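PDB 4BAX: glutamine synthetase, which belongs to the glutamine synthetase enzyme family, combining an N-terminal beta-grasp domain with a larger catalytic domain in chains that assemble here as a group of ten. Local coordinates for residues Asn161-Lys164 with Gly168-Gly171. Residues are numbered along the deposited sequence; the frame is centred on the assembly and turned at random.
Sequences NCLK and GISG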
ATOM      1  N   ASN A 161     -16.854   5.825  31.880  1.00 25.73           N
ATOM      2  CA  ASN A 161     -17.373   7.167  31.685  1.00 26.31           C
ATOM      3  C   ASN A 161     -18.781   7.343  32.272  1.00 26.45           C
ATOM      4  O   ASN A 161     -19.055   8.371  32.902  1.00 26.99           O
ATOM      5  CB  ASN A 161     -17.362   7.516  30.198  1.00 26.62           C
ATOM      6  CG  ASN A 161     -15.994   7.992  29.730  1.00 27.10           C
ATOM      7  OD1 ASN A 161     -15.161   8.378  30.547  1.00 27.21           O
ATOM      8  ND2 ASN A 161     -15.759   7.970  28.419  1.00 27.08           N
ATOM      9  N   CYS A 162     -19.651   6.350  32.095  1.00 25.90           N
ATOM     10  CA  CYS A 162     -21.018   6.393  32.632  1.00 25.51           C
ATOM     11  C   CYS A 162     -21.005   6.429  34.183  1.00 30.21           C
ATOM     12  O   CYS A 162     -21.777   7.166  34.827  1.00 30.09           O
ATOM     13  CB  CYS A 162     -21.826   5.191  32.131  1.00 25.06           C
ATOM     14  SG  CYS A 162     -22.356   5.319  30.357  1.00 25.40           S
ATOM     15  N   LEU A 163     -20.131   5.619  34.782  1.00 30.13           N
ATOM     16  CA  LEU A 163     -20.012   5.565  36.245  1.00 30.21           C
ATOM     17  C   LEU A 163     -19.436   6.850  36.857  1.00 30.90           C
ATOM     18  O   LEU A 163     -19.932   7.341  37.880  1.00 30.88           O
ATOM     19  CB  LEU A 163     -19.199   4.337  36.677  1.00 29.69           C
ATOM     20  CG  LEU A 163     -19.874   3.006  36.297  1.00 29.68           C
ATOM     21  CD1 LEU A 163     -19.004   1.779  36.539  1.00 29.71           C
ATOM     22  CD2 LEU A 163     -21.181   2.853  37.057  1.00 29.79           C
ATOM     23  N   LYS A 164     -18.430   7.423  36.194  1.00 31.29           N
ATOM     24  CA  LYS A 164     -17.855   8.692  36.625  1.00 31.97           C
ATOM     25  C   LYS A 164     -18.911   9.784  36.538  1.00 32.36           C
ATOM     26  O   LYS A 164     -18.937  10.695  37.364  1.00 33.68           O
ATOM     27  CB  LYS A 164     -16.648   9.041  35.758  1.00 32.28           C
ATOM     28  CG  LYS A 164     -15.324   8.889  36.468  1.00 32.78           C
ATOM     29  CD  LYS A 164     -14.343   8.124  35.594  1.00 33.35           C
ATOM     30  CE  LYS A 164     -13.903   8.930  34.382  1.00 33.77           C
ATOM     31  NZ  LYS A 164     -12.411   8.997  34.337  1.00 34.25           N
ATOM     32  N   GLY A 168     -26.897   5.138  36.634  1.00 28.64           N
ATOM     33  CA  GLY A 168     -27.217   3.864  37.254  1.00 28.53           C
ATOM     34  C   GLY A 168     -27.069   2.723  36.267  1.00 28.49           C
ATOM     35  O   GLY A 168     -28.042   2.233  35.675  1.00 28.10           O
ATOM     36  N   ILE A 169     -25.826   2.299  36.081  1.00 28.57           N
ATOM     37  CA  ILE A 169     -25.544   1.196  35.194  1.00 28.82           C
ATOM     38  C   ILE A 169     -25.436  -0.041  36.061  1.00 29.40           C
ATOM     39  O   ILE A 169     -24.683  -0.040  37.036  1.00 29.19           O
ATOM     40  CB  ILE A 169     -24.212   1.407  34.467  1.00 28.71           C
ATOM     41  CG1 ILE A 169     -24.179   2.791  33.808  1.00 28.43           C
ATOM     42  CG2 ILE A 169     -23.984   0.296  33.454  1.00 28.67           C
ATOM     43  CD1 ILE A 169     -25.216   2.952  32.723  1.00 28.08           C
ATOM     44  N   SER A 170     -26.160  -1.101  35.708  1.00 30.06           N
ATOM     45  CA  SER A 170     -26.115  -2.311  36.532  1.00 30.69           C
ATOM     46  C   SER A 170     -25.185  -3.352  35.966  1.00 30.30           C
ATOM     47  O   SER A 170     -24.674  -4.204  36.720  1.00 30.46           O
ATOM     48  CB  SER A 170     -27.510  -2.912  36.735  1.00 31.52           C
ATOM     49  OG  SER A 170     -28.247  -2.907  35.527  1.00 32.18           O
ATOM     50  N   GLY A 171     -24.974  -3.286  34.650  1.00 29.65           N
ATOM     51  CA  GLY A 171     -24.104  -4.231  33.972  1.00 29.11           C
ATOM     52  C   GLY A 171     -23.879  -3.916  32.509  1.00 28.59           C
ATOM     53  O   GLY A 171     -24.546  -3.047  31.926  1.00 27.96           O
TER
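I169 packs against C162 and L163 in a small, buried, purely apolar contact where helix 152-164 hands over to strand 169-174 within the catalytic domain. After the helix the chain turns through a short loop, residues 165-168, so that the last turn of the helix faces the first residue of the strand; the nearest CA atoms, those of L163 and I169, are still 7.1 Å apart, so side chains make the junction. I169 is the shared partner of both helix residues. With CG1 beside its own backbone N (chi1 -52°), its longer branch extends to the helix, and I169 CG1 lies 3.8 Å from C162 CB. The terminal methyl follows along the same flank, with I169 CD1 4.1 Å from C162 CB. Cysteine suits this position because its compact side chain lets the isoleucine approach the helix closely, and C162 also packs on A200 and L203 of helix 190-210 and on L167 of the connecting loop. L163 approaches from the next position along the helix, and a single branch does the work: L163 CD2 comes 4.2 Å from I169 CB, at the beta-branched root of the side chain. Leucine is long enough to span this gap from a CB that does not aim straight at the strand. A second subunit lies close by, with its K5 packed on L163 and backbone hydrogen bonds to S170. Within the chain, S170 and G171 share backbone hydrogen bonds with Q184, tying the strand to its antiparallel neighbour 180-188, and Q196 OE1 accepts from G168 N. The arrangement is that of an alpha-beta unit, a helix joined by a short loop to a strand whose inward apolar residue seats it against the helix.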